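Local coordinates for sterol carrier protein 2 (Thermus thermophilus, PDB 2CX7) that probably binds sterols or other lipids and carries them between membranes, as proteins of the SCP-2 sterol carrier family do, at residues S27-S32 with L53-G58. Numbering follows the deposited sequence.
Sequences STWEGS and LDLWHG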
# COMPACT_ATOMS: atom_id res chain seq x y z
N SER A 27 6.15 10.44 -10.41
CA SER A 27 6.07 10.80 -11.83
C SER A 27 6.57 9.74 -12.82
O SER A 27 6.00 9.58 -13.89
CB SER A 27 6.79 12.13 -12.09
OG SER A 27 8.17 12.07 -11.78
N THR A 28 7.63 9.01 -12.47
CA THR A 28 8.14 8.00 -13.38
C THR A 28 7.93 6.57 -12.88
O THR A 28 8.56 5.63 -13.35
CB THR A 28 9.64 8.23 -13.68
OG1 THR A 28 10.34 8.38 -12.44
CG2 THR A 28 9.82 9.50 -14.51
N TRP A 29 7.03 6.41 -11.92
CA TRP A 29 6.74 5.09 -11.38
C TRP A 29 5.84 4.26 -12.29
O TRP A 29 4.89 4.77 -12.86
CB TRP A 29 6.04 5.21 -10.02
CG TRP A 29 5.50 3.88 -9.55
CD1 TRP A 29 4.30 3.31 -9.88
CD2 TRP A 29 6.21 2.91 -8.77
NE1 TRP A 29 4.22 2.04 -9.36
CE2 TRP A 29 5.38 1.77 -8.67
CE3 TRP A 29 7.46 2.90 -8.15
CZ2 TRP A 29 5.77 0.63 -7.97
CZ3 TRP A 29 7.85 1.76 -7.46
CH2 TRP A 29 7.00 0.64 -7.37
N GLU A 30 6.18 2.98 -12.43
CA GLU A 30 5.37 2.04 -13.20
C GLU A 30 5.34 0.72 -12.44
O GLU A 30 6.35 0.27 -11.93
CB GLU A 30 5.96 1.81 -14.60
CG GLU A 30 5.73 2.93 -15.58
CD GLU A 30 6.50 2.73 -16.88
OE1 GLU A 30 6.81 1.57 -17.22
OE2 GLU A 30 6.79 3.73 -17.56
N GLY A 31 4.16 0.11 -12.35
CA GLY A 31 4.07 -1.15 -11.64
C GLY A 31 2.95 -1.19 -10.63
O GLY A 31 2.65 -0.19 -9.97
N SER A 32 2.31 -2.35 -10.51
CA SER A 32 1.22 -2.51 -9.55
C SER A 32 1.82 -2.76 -8.18
O SER A 32 2.93 -3.27 -8.06
CB SER A 32 0.30 -3.66 -9.97
OG SER A 32 1.03 -4.86 -10.20
N LEU A 53 -3.05 -1.76 -6.04
CA LEU A 53 -3.05 -0.48 -6.74
C LEU A 53 -2.37 -0.56 -8.11
O LEU A 53 -1.24 -1.02 -8.22
CB LEU A 53 -2.32 0.57 -5.90
CG LEU A 53 -2.71 0.69 -4.42
CD1 LEU A 53 -1.63 1.45 -3.65
CD2 LEU A 53 -4.05 1.39 -4.31
N ASP A 54 -3.09 -0.13 -9.14
CA ASP A 54 -2.55 -0.09 -10.51
C ASP A 54 -1.99 1.32 -10.63
O ASP A 54 -2.69 2.24 -11.07
CB ASP A 54 -3.68 -0.32 -11.52
CG ASP A 54 -3.20 -0.30 -12.96
OD1 ASP A 54 -1.98 -0.17 -13.20
OD2 ASP A 54 -4.05 -0.42 -13.86
N LEU A 55 -0.74 1.50 -10.23
CA LEU A 55 -0.10 2.81 -10.24
C LEU A 55 0.68 3.08 -11.52
O LEU A 55 1.33 2.19 -12.04
CB LEU A 55 0.82 2.92 -9.02
CG LEU A 55 0.16 2.65 -7.66
CD1 LEU A 55 1.21 2.56 -6.58
CD2 LEU A 55 -0.85 3.75 -7.35
N TRP A 56 0.64 4.32 -12.00
CA TRP A 56 1.34 4.67 -13.22
C TRP A 56 1.62 6.16 -13.40
O TRP A 56 0.70 6.98 -13.52
CB TRP A 56 0.56 4.16 -14.43
CG TRP A 56 1.30 4.28 -15.74
CD1 TRP A 56 1.35 5.37 -16.56
CD2 TRP A 56 2.09 3.27 -16.37
NE1 TRP A 56 2.12 5.10 -17.66
CE2 TRP A 56 2.59 3.81 -17.57
CE3 TRP A 56 2.43 1.95 -16.03
CZ2 TRP A 56 3.41 3.08 -18.45
CZ3 TRP A 56 3.24 1.22 -16.90
CH2 TRP A 56 3.72 1.79 -18.09
N HIS A 57 2.91 6.51 -13.40
CA HIS A 57 3.36 7.88 -13.59
C HIS A 57 2.68 8.95 -12.75
O HIS A 57 2.34 10.01 -13.25
CB HIS A 57 3.24 8.27 -15.07
CG HIS A 57 4.05 7.42 -15.99
ND1 HIS A 57 4.19 7.70 -17.34
CD2 HIS A 57 4.75 6.28 -15.78
CE1 HIS A 57 4.94 6.77 -17.91
NE2 HIS A 57 5.29 5.89 -16.98
N GLY A 58 2.48 8.66 -11.46
CA GLY A 58 1.87 9.65 -10.59
C GLY A 58 0.37 9.50 -10.39
O GLY A 58 -0.21 10.15 -9.52
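S32 CA lies 3.2 Å from L53 O in a bent CA-H...O contact. The OG of S32 looks elsewhere, to the backbone N of D73. Two residues on, L55 turns its aliphatic chain to the buried side, against L16 of helix 6-17, and its CB lies 3.5 Å from W29 NE1. A large indole suits this place: its flat ring system packs against L55 CB and also meets the rings of F74 and Y115. Its N-H, 2.8 Å from G31 O, satisfies a carbonyl that has another acceptor, L55 O, near it across the strands. G31 has a positive phi of 131°, where a CB would press on the carbonyl of E30, so glycine fits the corner. W56 forms an antiparallel non-hydrogen-bonded pair with E30. With its CG anti to the backbone N (chi1 -171°), the indole spreads beneath the extended glutamate, whose CG lies over the face, 3.3 Å from the centroid of the six-membered ring, in a CH-pi contact; the carboxylate is nearly parallel to the indole. H57 grips the loop twice. Its backbone N gives an almost linear bond to W29 O (2.7 Å), and its NE2, lying over the same indole face as E30 CG, donates to the anti side of E30 OE2 at 2.7 Å; the nearby carboxylate may favour a protonated imidazole. G58 has a positive phi of 96°, where a CB would jam against the carbonyl O of H57, so glycine fits. Together these contacts fasten the loop after helix 20-25 to the two-residue type I' turn, H57-G58, of the hairpin joining strands 49-56 and 59-67 in the mixed five-stranded sheet of the SCP-2 fold.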